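Local atomic coordinates of neural-cadherin (Drosophila melanogaster, PDB entry 3UBF), a protein that mediates calcium-dependent, homophilic adhesion between cells, and is represented here by three successive extracellular cadherin repeats. Residues Leu111-Val116 with Pro126-Gln131; Asp174-Leu179 with Ser204-Lys209; Pro212-Pro217 with Thr301-Thr306; Tyr248-Gln253 with Tyr286-Thr291. All blocks are in the same frame, centred on the assembly; numbering follows the deposited sequence.

Interaction 1 of 4, residues Leu111-Val116 with Pro126-Gln131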
loop_
_atom_site.group_PDB
_atom_site.type_symbol
_atom_site.label_atom_id
_atom_site.label_comp_id
_atom_site.label_asym_id
_atom_site.label_seq_id
_atom_site.Cartn_x
_atom_site.Cartn_y
_atom_site.Cartn_z
ATOM N N LEU A 111 1.137 12.107 -1.995
ATOM C CA LEU A 111 -0.004 11.979 -2.881
ATOM C C LEU A 111 -0.780 13.281 -2.790
ATOM O O LEU A 111 -0.811 13.902 -1.717
ATOM C CB LEU A 111 -0.882 10.780 -2.488
ATOM C CG LEU A 111 -0.243 9.405 -2.758
ATOM C CD1 LEU A 111 -1.138 8.304 -2.220
ATOM C CD2 LEU A 111 0.072 9.170 -4.229
ATOM N N PRO A 112 -1.397 13.720 -3.905
ATOM C CA PRO A 112 -1.417 13.088 -5.230
ATOM C C PRO A 112 -0.056 13.097 -5.922
ATOM O O PRO A 112 0.802 13.943 -5.628
ATOM C CB PRO A 112 -2.407 13.950 -6.027
ATOM C CG PRO A 112 -3.199 14.688 -5.003
ATOM C CD PRO A 112 -2.246 14.924 -3.871
ATOM N N MET A 113 0.119 12.148 -6.830
ATOM C CA MET A 113 1.341 11.990 -7.590
ATOM C C MET A 113 1.687 13.232 -8.396
ATOM O O MET A 113 0.898 13.688 -9.224
ATOM C CB MET A 113 1.206 10.787 -8.514
ATOM C CG MET A 113 1.312 9.447 -7.801
ATOM S SD MET A 113 0.857 8.091 -8.898
ATOM C CE MET A 113 0.903 6.749 -7.711
ATOM N N GLN A 114 2.873 13.773 -8.138
ATOM C CA GLN A 114 3.327 14.980 -8.807
ATOM C C GLN A 114 4.760 14.836 -9.308
ATOM O O GLN A 114 5.616 14.305 -8.620
ATOM C CB GLN A 114 3.179 16.197 -7.895
ATOM C CG GLN A 114 1.732 16.592 -7.708
ATOM C CD GLN A 114 1.510 17.850 -6.903
ATOM O OE1 GLN A 114 0.366 18.241 -6.698
ATOM N NE2 GLN A 114 2.586 18.487 -6.433
ATOM N N ALA A 115 4.983 15.291 -10.532
ATOM C CA ALA A 115 6.283 15.317 -11.150
ATOM C C ALA A 115 6.388 16.602 -11.961
ATOM O O ALA A 115 5.403 17.327 -12.152
ATOM C CB ALA A 115 6.451 14.126 -12.059
ATOM N N VAL A 116 7.599 16.880 -12.433
ATOM C CA VAL A 116 7.823 17.901 -13.453
ATOM C C VAL A 116 8.501 17.248 -14.646
ATOM O O VAL A 116 9.163 16.212 -14.506
ATOM C CB VAL A 116 8.703 19.042 -12.933
ATOM C CG1 VAL A 116 7.920 19.908 -11.946
ATOM C CG2 VAL A 116 9.992 18.489 -12.304
ATOM N N PRO A 126 12.892 9.546 -18.186
ATOM C CA PRO A 126 12.070 9.168 -17.047
ATOM C C PRO A 126 11.699 10.413 -16.241
ATOM O O PRO A 126 12.552 11.254 -15.988
ATOM C CB PRO A 126 12.989 8.241 -16.249
ATOM C CG PRO A 126 14.366 8.662 -16.602
ATOM C CD PRO A 126 14.315 9.226 -17.984
ATOM N N VAL A 127 10.427 10.535 -15.879
ATOM C CA VAL A 127 9.951 11.709 -15.158
ATOM C C VAL A 127 9.419 11.324 -13.786
ATOM O O VAL A 127 9.308 12.166 -12.894
ATOM C CB VAL A 127 8.846 12.442 -15.941
ATOM C CG1 VAL A 127 9.376 12.925 -17.282
ATOM C CG2 VAL A 127 7.641 11.534 -16.132
ATOM N N PHE A 128 9.092 10.047 -13.623
ATOM C CA PHE A 128 8.571 9.552 -12.339
ATOM C C PHE A 128 8.499 8.043 -12.379
ATOM O O PHE A 128 8.312 7.444 -13.439
ATOM C CB PHE A 128 7.157 10.135 -12.363
ATOM C CG PHE A 128 6.422 9.993 -11.061
ATOM C CD1 PHE A 128 6.623 10.911 -10.028
ATOM C CD2 PHE A 128 5.507 8.971 -10.880
ATOM C CE1 PHE A 128 5.939 10.797 -8.825
ATOM C CE2 PHE A 128 4.809 8.858 -9.691
ATOM C CZ PHE A 128 5.032 9.768 -8.656
ATOM N N THR A 129 8.624 7.436 -11.203
ATOM C CA THR A 129 8.607 5.993 -11.061
ATOM C C THR A 129 7.427 5.616 -10.181
ATOM O O THR A 129 7.443 5.851 -8.962
ATOM C CB THR A 129 9.915 5.497 -10.416
ATOM O OG1 THR A 129 11.026 5.960 -11.189
ATOM C CG2 THR A 129 9.962 3.980 -10.345
ATOM N N LEU A 130 6.400 5.046 -10.802
ATOM C CA LEU A 130 5.290 4.475 -10.056
ATOM C C LEU A 130 5.799 3.331 -9.203
ATOM O O LEU A 130 6.570 2.495 -9.687
ATOM C CB LEU A 130 4.215 3.957 -11.006
ATOM C CG LEU A 130 3.648 4.965 -12.002
ATOM C CD1 LEU A 130 2.785 4.214 -12.989
ATOM C CD2 LEU A 130 2.862 6.087 -11.281
ATOM N N GLN A 131 5.399 3.314 -7.931
ATOM C CA GLN A 131 5.753 2.216 -7.030
ATOM C C GLN A 131 4.532 1.816 -6.251
ATOM O O GLN A 131 4.041 2.582 -5.425
ATOM C CB GLN A 131 6.868 2.607 -6.063
ATOM C CG GLN A 131 8.204 2.911 -6.732
ATOM C CD GLN A 131 9.065 3.869 -5.912
ATOM O OE1 GLN A 131 9.423 3.572 -4.762
ATOM N NE2 GLN A 131 9.389 5.035 -6.496
#

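Interaction 2 of 4, residues Asp174-Leu179 with Ser204-Lys209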
loop_
_atom_site.group_PDB
_atom_site.type_symbol
_atom_site.label_atom_id
_atom_site.label_comp_id
_atom_site.label_asym_id
_atom_site.label_seq_id
_atom_site.Cartn_x
_atom_site.Cartn_y
_atom_site.Cartn_z
ATOM N N ASP A 174 4.664 25.469 -17.166
ATOM C CA ASP A 174 3.443 25.543 -16.366
ATOM C C ASP A 174 2.308 24.677 -16.918
ATOM O O ASP A 174 1.237 24.656 -16.338
ATOM C CB ASP A 174 2.940 27.004 -16.207
ATOM C CG ASP A 174 3.988 27.951 -15.590
ATOM O OD1 ASP A 174 4.624 27.572 -14.573
ATOM O OD2 ASP A 174 4.162 29.087 -16.113
ATOM N N MET A 175 2.517 23.988 -18.037
ATOM C CA MET A 175 1.463 23.145 -18.586
ATOM C C MET A 175 1.369 21.826 -17.836
ATOM O O MET A 175 2.388 21.192 -17.538
ATOM C CB MET A 175 1.659 22.886 -20.075
ATOM C CG MET A 175 0.448 22.196 -20.726
ATOM S SD MET A 175 0.449 22.244 -22.541
ATOM C CE MET A 175 -0.600 20.815 -22.850
ATOM N N GLU A 176 0.141 21.422 -17.520
ATOM C CA GLU A 176 -0.083 20.177 -16.801
ATOM C C GLU A 176 -0.375 19.012 -17.747
ATOM O O GLU A 176 -1.281 19.081 -18.590
ATOM C CB GLU A 176 -1.196 20.313 -15.750
ATOM C CG GLU A 176 -1.130 19.184 -14.722
ATOM C CD GLU A 176 -2.214 19.198 -13.659
ATOM O OE1 GLU A 176 -3.359 19.647 -13.930
ATOM O OE2 GLU A 176 -1.913 18.713 -12.546
ATOM N N TYR A 177 0.403 17.948 -17.592
ATOM C CA TYR A 177 0.206 16.713 -18.344
ATOM C C TYR A 177 -0.281 15.639 -17.370
ATOM O O TYR A 177 0.419 15.318 -16.400
ATOM C CB TYR A 177 1.503 16.288 -19.045
ATOM C CG TYR A 177 2.083 17.382 -19.912
ATOM C CD1 TYR A 177 2.952 18.340 -19.373
ATOM C CD2 TYR A 177 1.778 17.460 -21.276
ATOM C CE1 TYR A 177 3.507 19.340 -20.163
ATOM C CE2 TYR A 177 2.324 18.465 -22.082
ATOM C CZ TYR A 177 3.185 19.402 -21.515
ATOM O OH TYR A 177 3.710 20.416 -22.277
ATOM N N VAL A 178 -1.469 15.092 -17.634
ATOM C CA VAL A 178 -2.111 14.195 -16.691
ATOM C C VAL A 178 -2.179 12.761 -17.206
ATOM O O VAL A 178 -2.681 12.501 -18.291
ATOM C CB VAL A 178 -3.536 14.694 -16.291
ATOM C CG1 VAL A 178 -4.216 13.716 -15.352
ATOM C CG2 VAL A 178 -3.471 16.068 -15.647
ATOM N N LEU A 179 -1.667 11.830 -16.419
ATOM C CA LEU A 179 -1.919 10.419 -16.665
ATOM C C LEU A 179 -2.668 9.842 -15.490
ATOM O O LEU A 179 -2.349 10.145 -14.336
ATOM C CB LEU A 179 -0.618 9.649 -16.797
ATOM C CG LEU A 179 0.388 10.021 -17.863
ATOM C CD1 LEU A 179 1.589 9.123 -17.661
ATOM C CD2 LEU A 179 -0.242 9.791 -19.216
ATOM N N SER A 204 0.184 14.011 -12.110
ATOM C CA SER A 204 0.276 15.351 -12.643
ATOM C C SER A 204 1.734 15.660 -12.939
ATOM O O SER A 204 2.563 15.666 -12.027
ATOM C CB SER A 204 -0.261 16.355 -11.617
ATOM O OG SER A 204 0.342 17.623 -11.819
ATOM N N ILE A 205 2.036 15.902 -14.213
ATOM C CA ILE A 205 3.385 16.257 -14.648
ATOM C C ILE A 205 3.324 17.665 -15.224
ATOM O O ILE A 205 2.560 17.924 -16.148
ATOM C CB ILE A 205 3.908 15.257 -15.704
ATOM C CG1 ILE A 205 3.813 13.822 -15.174
ATOM C CG2 ILE A 205 5.334 15.588 -16.099
ATOM C CD1 ILE A 205 3.909 12.758 -16.236
ATOM N N VAL A 206 4.081 18.584 -14.636
ATOM C CA VAL A 206 4.023 19.987 -15.034
ATOM C C VAL A 206 5.294 20.369 -15.800
ATOM O O VAL A 206 6.403 20.021 -15.388
ATOM C CB VAL A 206 3.774 20.917 -13.815
ATOM C CG1 VAL A 206 3.904 22.402 -14.194
ATOM C CG2 VAL A 206 2.402 20.673 -13.232
ATOM N N GLY A 207 5.142 21.059 -16.927
ATOM C CA GLY A 207 6.303 21.503 -17.686
ATOM C C GLY A 207 7.247 22.369 -16.859
ATOM O O GLY A 207 6.847 23.398 -16.312
ATOM N N GLY A 208 8.499 21.924 -16.757
ATOM C CA GLY A 208 9.601 22.740 -16.254
ATOM C C GLY A 208 9.696 22.830 -14.749
ATOM O O GLY A 208 10.622 22.284 -14.137
ATOM N N LYS A 209 8.739 23.521 -14.147
ATOM C CA LYS A 209 8.754 23.737 -12.707
ATOM C C LYS A 209 7.334 23.820 -12.162
ATOM O O LYS A 209 6.393 24.130 -12.900
ATOM C CB LYS A 209 9.566 24.995 -12.342
ATOM C CG LYS A 209 9.027 26.283 -12.976
ATOM C CD LYS A 209 9.962 27.463 -12.756
ATOM C CE LYS A 209 9.347 28.741 -13.304
ATOM N NZ LYS A 209 10.042 29.973 -12.816
#

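Interaction 3 of 4, residues Pro212-Pro217 with Thr301-Thr306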
loop_
_atom_site.group_PDB
_atom_site.type_symbol
_atom_site.label_atom_id
_atom_site.label_comp_id
_atom_site.label_asym_id
_atom_site.label_seq_id
_atom_site.Cartn_x
_atom_site.Cartn_y
_atom_site.Cartn_z
ATOM N N PRO A 212 6.343 23.596 -4.442
ATOM C CA PRO A 212 6.627 22.506 -3.521
ATOM C C PRO A 212 5.345 21.807 -3.135
ATOM O O PRO A 212 4.276 22.439 -3.130
ATOM C CB PRO A 212 7.179 23.221 -2.279
ATOM C CG PRO A 212 7.579 24.552 -2.727
ATOM C CD PRO A 212 6.653 24.901 -3.837
ATOM N N GLN A 213 5.455 20.514 -2.838
ATOM C CA GLN A 213 4.337 19.739 -2.337
ATOM C C GLN A 213 4.697 19.191 -0.968
ATOM O O GLN A 213 5.767 18.591 -0.770
ATOM C CB GLN A 213 3.994 18.598 -3.282
ATOM C CG GLN A 213 2.777 17.782 -2.874
ATOM C CD GLN A 213 2.510 16.645 -3.837
ATOM O OE1 GLN A 213 3.399 16.225 -4.580
ATOM N NE2 GLN A 213 1.288 16.144 -3.839
ATOM N N PHE A 214 3.790 19.410 -0.024
ATOM C CA PHE A 214 3.958 18.904 1.318
ATOM C C PHE A 214 3.753 17.402 1.317
ATOM O O PHE A 214 3.002 16.877 0.495
ATOM C CB PHE A 214 2.990 19.602 2.270
ATOM C CG PHE A 214 3.426 20.982 2.670
ATOM C CD1 PHE A 214 2.841 22.103 2.095
ATOM C CD2 PHE A 214 4.425 21.162 3.627
ATOM C CE1 PHE A 214 3.242 23.401 2.464
ATOM C CE2 PHE A 214 4.844 22.462 4.004
ATOM C CZ PHE A 214 4.248 23.581 3.426
ATOM N N TYR A 215 4.437 16.711 2.226
ATOM C CA TYR A 215 4.335 15.248 2.338
ATOM C C TYR A 215 3.018 14.773 2.942
ATOM O O TYR A 215 2.687 13.594 2.869
ATOM C CB TYR A 215 5.560 14.659 3.049
ATOM C CG TYR A 215 6.665 14.363 2.067
ATOM C CD1 TYR A 215 7.671 15.298 1.814
ATOM C CD2 TYR A 215 6.680 13.165 1.346
ATOM C CE1 TYR A 215 8.666 15.042 0.895
ATOM C CE2 TYR A 215 7.670 12.900 0.427
ATOM C CZ TYR A 215 8.662 13.846 0.199
ATOM O OH TYR A 215 9.660 13.592 -0.727
ATOM N N MET A 216 2.261 15.701 3.522
ATOM C CA MET A 216 0.872 15.441 3.918
ATOM C C MET A 216 -0.018 16.599 3.431
ATOM O O MET A 216 0.414 17.762 3.458
ATOM C CB MET A 216 0.747 15.332 5.436
ATOM C CG MET A 216 1.847 14.554 6.109
ATOM S SD MET A 216 1.254 13.075 6.861
ATOM C CE MET A 216 -0.071 13.731 7.879
ATOM N N PRO A 217 -1.267 16.300 3.011
ATOM C CA PRO A 217 -2.159 17.359 2.563
ATOM C C PRO A 217 -2.636 18.254 3.712
ATOM O O PRO A 217 -3.056 19.391 3.475
ATOM C CB PRO A 217 -3.319 16.590 1.949
ATOM C CG PRO A 217 -3.351 15.326 2.714
ATOM C CD PRO A 217 -1.923 14.981 2.958
ATOM N N THR A 301 4.042 27.164 -1.208
ATOM C CA THR A 301 2.857 26.365 -0.968
ATOM C C THR A 301 2.537 26.417 0.519
ATOM O O THR A 301 3.449 26.428 1.351
ATOM C CB THR A 301 3.063 24.901 -1.401
ATOM O OG1 THR A 301 3.427 24.870 -2.788
ATOM C CG2 THR A 301 1.796 24.071 -1.185
ATOM N N SER A 302 1.245 26.451 0.842
ATOM C CA SER A 302 0.803 26.399 2.229
ATOM C C SER A 302 0.025 25.134 2.585
ATOM O O SER A 302 -0.542 24.468 1.726
ATOM C CB SER A 302 -0.004 27.645 2.568
ATOM O OG SER A 302 0.883 28.727 2.771
ATOM N N VAL A 303 0.026 24.806 3.867
ATOM C CA VAL A 303 -0.699 23.654 4.378
ATOM C C VAL A 303 -1.241 23.990 5.769
ATOM O O VAL A 303 -0.678 24.824 6.467
ATOM C CB VAL A 303 0.216 22.396 4.408
ATOM C CG1 VAL A 303 1.261 22.478 5.530
ATOM C CG2 VAL A 303 -0.603 21.124 4.480
ATOM N N ASP A 304 -2.342 23.359 6.160
ATOM C CA ASP A 304 -2.888 23.567 7.505
ATOM C C ASP A 304 -2.155 22.721 8.507
ATOM O O ASP A 304 -1.874 21.543 8.262
ATOM C CB ASP A 304 -4.360 23.193 7.589
ATOM C CG ASP A 304 -5.211 24.003 6.670
ATOM O OD1 ASP A 304 -5.119 25.253 6.704
ATOM O OD2 ASP A 304 -5.985 23.374 5.908
ATOM N N LEU A 305 -1.835 23.350 9.626
ATOM C CA LEU A 305 -1.384 22.640 10.797
ATOM C C LEU A 305 -2.380 22.921 11.926
ATOM O O LEU A 305 -2.691 24.082 12.233
ATOM C CB LEU A 305 0.035 23.065 11.173
ATOM C CG LEU A 305 0.608 22.561 12.498
ATOM C CD1 LEU A 305 0.597 21.047 12.591
ATOM C CD2 LEU A 305 2.023 23.095 12.677
ATOM N N THR A 306 -2.902 21.845 12.503
ATOM C CA THR A 306 -3.832 21.944 13.599
ATOM C C THR A 306 -3.166 21.337 14.825
ATOM O O THR A 306 -2.698 20.192 14.783
ATOM C CB THR A 306 -5.150 21.232 13.254
ATOM O OG1 THR A 306 -5.676 21.800 12.048
ATOM C CG2 THR A 306 -6.176 21.400 14.356
HETATM O O HOH W 1 -4.024 21.895 4.581
#

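Interaction 4 of 4, residues Tyr248-Gln253 with Tyr286-Thr291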
loop_
_atom_site.group_PDB
_atom_site.type_symbol
_atom_site.label_atom_id
_atom_site.label_comp_id
_atom_site.label_asym_id
_atom_site.label_seq_id
_atom_site.Cartn_x
_atom_site.Cartn_y
_atom_site.Cartn_z
ATOM N N TYR A 248 10.701 27.217 5.495
ATOM C CA TYR A 248 9.384 27.056 6.108
ATOM C C TYR A 248 9.050 28.241 6.988
ATOM O O TYR A 248 9.900 28.704 7.756
ATOM C CB TYR A 248 9.316 25.778 6.956
ATOM C CG TYR A 248 9.638 24.523 6.205
ATOM C CD1 TYR A 248 10.913 23.980 6.251
ATOM C CD2 TYR A 248 8.668 23.881 5.437
ATOM C CE1 TYR A 248 11.219 22.822 5.552
ATOM C CE2 TYR A 248 8.955 22.728 4.731
ATOM C CZ TYR A 248 10.236 22.204 4.791
ATOM O OH TYR A 248 10.539 21.060 4.093
ATOM N N THR A 249 7.822 28.743 6.865
ATOM C CA THR A 249 7.303 29.713 7.825
ATOM C C THR A 249 5.979 29.256 8.390
ATOM O O THR A 249 5.341 28.337 7.862
ATOM C CB THR A 249 7.163 31.146 7.262
ATOM O OG1 THR A 249 6.284 31.150 6.131
ATOM C CG2 THR A 249 8.523 31.734 6.896
ATOM N N LEU A 250 5.576 29.916 9.471
ATOM C CA LEU A 250 4.437 29.507 10.277
ATOM C C LEU A 250 3.682 30.729 10.766
ATOM O O LEU A 250 4.243 31.582 11.457
ATOM C CB LEU A 250 4.926 28.689 11.468
ATOM C CG LEU A 250 3.880 28.112 12.420
ATOM C CD1 LEU A 250 4.240 26.694 12.806
ATOM C CD2 LEU A 250 3.725 28.998 13.657
ATOM N N LYS A 251 2.409 30.823 10.400
ATOM C CA LYS A 251 1.558 31.872 10.951
ATOM C C LYS A 251 0.324 31.279 11.628
ATOM O O LYS A 251 -0.135 30.197 11.262
ATOM C CB LYS A 251 1.187 32.917 9.891
ATOM C CG LYS A 251 0.071 32.510 8.948
ATOM C CD LYS A 251 -0.345 33.676 8.039
ATOM C CE LYS A 251 -1.095 33.163 6.812
ATOM N NZ LYS A 251 -0.313 32.081 6.122
ATOM N N ALA A 252 -0.189 31.986 12.626
ATOM C CA ALA A 252 -1.372 31.552 13.347
ATOM C C ALA A 252 -2.629 32.112 12.700
ATOM O O ALA A 252 -2.687 33.296 12.373
ATOM C CB ALA A 252 -1.291 31.995 14.785
ATOM N N GLN A 253 -3.620 31.247 12.500
ATOM C CA GLN A 253 -4.943 31.672 12.064
ATOM C C GLN A 253 -5.816 31.919 13.288
ATOM O O GLN A 253 -6.239 30.976 13.962
ATOM C CB GLN A 253 -5.559 30.640 11.116
ATOM C CG GLN A 253 -5.456 30.981 9.625
ATOM C CD GLN A 253 -4.375 32.028 9.287
ATOM O OE1 GLN A 253 -3.178 31.826 9.553
ATOM N NE2 GLN A 253 -4.799 33.144 8.679
ATOM N N TYR A 286 -5.372 24.973 18.109
ATOM C CA TYR A 286 -4.698 26.037 17.361
ATOM C C TYR A 286 -4.714 25.731 15.860
ATOM O O TYR A 286 -4.380 24.617 15.442
ATOM C CB TYR A 286 -3.238 26.164 17.794
ATOM C CG TYR A 286 -3.006 26.576 19.225
ATOM C CD1 TYR A 286 -3.026 25.637 20.256
ATOM C CD2 TYR A 286 -2.725 27.902 19.551
ATOM C CE1 TYR A 286 -2.790 26.011 21.566
ATOM C CE2 TYR A 286 -2.483 28.287 20.863
ATOM C CZ TYR A 286 -2.523 27.333 21.868
ATOM O OH TYR A 286 -2.292 27.704 23.177
ATOM N N SER A 287 -5.091 26.721 15.060
ATOM C CA SER A 287 -5.043 26.600 13.613
ATOM C C SER A 287 -3.879 27.398 13.084
ATOM O O SER A 287 -3.804 28.610 13.262
ATOM C CB SER A 287 -6.331 27.109 12.976
ATOM O OG SER A 287 -7.402 26.248 13.292
ATOM N N LEU A 288 -2.965 26.713 12.425
ATOM C CA LEU A 288 -1.759 27.343 11.943
ATOM C C LEU A 288 -1.614 27.050 10.466
ATOM O O LEU A 288 -2.146 26.054 9.962
ATOM C CB LEU A 288 -0.545 26.807 12.709
ATOM C CG LEU A 288 -0.630 26.828 14.246
ATOM C CD1 LEU A 288 0.349 25.838 14.858
ATOM C CD2 LEU A 288 -0.394 28.237 14.804
ATOM N N ILE A 289 -0.917 27.931 9.764
ATOM C CA ILE A 289 -0.592 27.674 8.385
ATOM C C ILE A 289 0.914 27.673 8.259
ATOM O O ILE A 289 1.586 28.663 8.608
ATOM C CB ILE A 289 -1.211 28.702 7.424
ATOM C CG1 ILE A 289 -2.732 28.625 7.471
ATOM C CG2 ILE A 289 -0.733 28.443 5.996
ATOM C CD1 ILE A 289 -3.434 29.696 6.639
ATOM N N VAL A 290 1.436 26.550 7.774
ATOM C CA VAL A 290 2.839 26.452 7.410
ATOM C C VAL A 290 3.010 26.747 5.924
ATOM O O VAL A 290 2.273 26.225 5.073
ATOM C CB VAL A 290 3.445 25.075 7.770
ATOM C CG1 VAL A 290 4.930 25.015 7.342
ATOM C CG2 VAL A 290 3.305 24.810 9.273
ATOM N N THR A 291 3.980 27.596 5.618
ATOM C CA THR A 291 4.321 27.882 4.235
ATOM C C THR A 291 5.701 27.323 3.914
ATOM O O THR A 291 6.629 27.477 4.703
ATOM C CB THR A 291 4.245 29.381 3.956
ATOM O OG1 THR A 291 2.937 29.838 4.307
ATOM C CG2 THR A 291 4.506 29.694 2.469
HETATM O O HOH W 2 2.401 30.591 6.708
HETATM O O HOH W 3 -5.620 29.594 15.997
#

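Interaction 1 of 4, residues Leu111-Val116 with Pro126-Gln131
The ring of F128 is met along one end and one side by M113, Q114 and A115, all of which come in obliquely to its plane. M113 CG lies 3.8 Å from F128 CZ, and A115 CB sits at the same distance from F128 CD1. The carbonyl oxygen of Q114 comes within 3.5 Å of F128 CE1. In the ring plane, at the edge, is L130 CD2. The extended side chain of M113 crosses both F128 and L130 at about a right angle, which carries M113 SD to 3.7 Å from L130 CD2 and, as a Met-aromatic contact, to 5.3 Å from the F128 ring centroid, 66° off the normal. F128 enters this group because its CG stands opposite the backbone N (chi1 -170°). Farther along, A115 CB rests 3.6 Å from V127 O. No hydrogen bond joins the two segments, whose strands run antiparallel (162°) with their axes 6.5 Å apart. L203 also touches both M113 and F128. Apolar packing between strands of two different sheets, 113-117 in one and 126-133 in the other, fits the core of a cadherin repeat, a seven-stranded Greek-key beta sandwich.

Interaction 2 of 4, residues Asp174-Leu179 with Ser204-Lys209
Backbone hydrogen bonds carry most of the contact between D174-L179 and S204-K209. Y177 and I205 form the hydrogen-bonded pair of an antiparallel strand pairing: Y177 N gives to I205 O at 2.6 Å, and I205 N returns a bond to Y177 O at 2.8 Å. The pairing continues into the residues before strand 176-185, with G207 N bonding M175 O at 2.8 Å and D174 N reaching G207 O at 3.1 Å. That last oxygen is gripped twice, since K209 N approaches it from the opposite face of the carbonyl plane, so the turn after the strand is tied down. A weaker CA-H...O contact joins V206 CA to M175 O.

Among side chains the polar link is S204 OG to E176 OE2, 2.6 Å, made to the anti lone pair of the carboxylate. E176 reaches it with an extended chain, its CG opposite the backbone N (chi1 -162°). R202 forms a salt bridge with E176 OE1 and R210 bonds S204 OG, which should help hold the carboxylate and the hydroxyl in place.

Apolar touching is lighter. V206 puts CG1 3.8 Å from D174 CA and CG2 4.1 Å from E176 CG, and Y177 CB lies 4.2 Å from I205 CB. The Y177 ring edge faces I205 O.

Within the sheet, strand 176-185 lies between 201-207 and 141-149, and 201-207 in turn is flanked by the edge strand 113-117.

Interaction 3 of 4, residues Pro212-Pro217 with Thr301-Thr306
F214, in the short first strand of the third cadherin repeat of this construct, and P212 just before that strand pack against T301 and V303 of the repeat's last strand, which lies in the other sheet of the sandwich. V303 CG1 stands 3.6 Å from the centroid of the F214 ring and only 4° off the normal, a CH-pi contact over the middle of one face; the torsion of V303 (chi1 73°) tucks CG1 between the backbone N and the carbonyl carbon, so that this methyl is the one presented to the ring. At the ring edge, near its plane, T301 O comes 3.2 Å from F214 CE1.

T301 OG1 donates to P212 O at 2.6 Å, and it also lies 3.4 Å from P212 CD as the two side chains slide past each other. Toward the far end V303 CG2 packs 3.2 Å from P217 O. That oxygen accepts a hydrogen bond from a water 2.9 Å away, and the same water accepts from D304 N at 2.7 Å while donating to D304 OD2, bridging the loop to the strand.

I236, A238 and A292 also touch F214, drawing both sheets around it. A core aromatic from the first strand, covered by a residue of the last, is consistent with the Greek-key beta sandwich of cadherin repeats.

Interaction 4 of 4, residues Tyr248-Gln253 with Tyr286-Thr291
K251 runs alongside I289 because its first torsion (chi1 79°) sets CG between the backbone N and the carbonyl carbon, while a bend at the last torsion (chi4 -52°) turns the amine back over the neighbouring strand. K251 NZ thereby comes 3.7 Å from I289 CG2 and reaches a water, which donates to I289 O and is hydrogen-bonded to T291 OG1 at 2.6 Å; S302 is a second partner of that hydroxyl. T249 OG1 is turned toward T291 CB, 3.5 Å away, and these two threonine side chains point the same way. Underneath lies regular antiparallel pairing of strands 246-253 and 285-294, the edge strand and its inner neighbour in one sheet of the cadherin beta sandwich. K251 with I289 and T249 with T291 are hydrogen-bonded pairs: K251 N to I289 O spans 2.9 Å, and I289 N to K251 O is nearly straight at 170°. The other face carries the non-hydrogen-bonded pairs and is apolar. There L250 CD1 lies 4.1 Å from V290 CG2, and L288 CD2 fits 3.9 Å from A252 CB. L288 and V290 are buried on this face, touching F260 and I262 respectively of the opposing sheet.

Interactions 1 and 3 each bridge the two sheets of a single repeat, in successive repeats, and depend on aromatic packing, with no hydrogen bond in interaction 1 and one in interaction 3. Interactions 2 and 4 pair neighbouring strands within a sheet, so backbone bonds dominate, with the E176-S204 link beside the pairing in interaction 2 and the water-bridged K251 and T291 in interaction 4. Interaction 1 has no exposed residue among those that touch; the others mix buried and exposed ones. Strands 113-117 and 201-207 are neighbours, which joins interactions 1 and 2 in one sheet, just as 285-294 and 300-310 join interactions 4 and 3. Between repeats, P112 O meets Q213 NE2 at 2.9 Å.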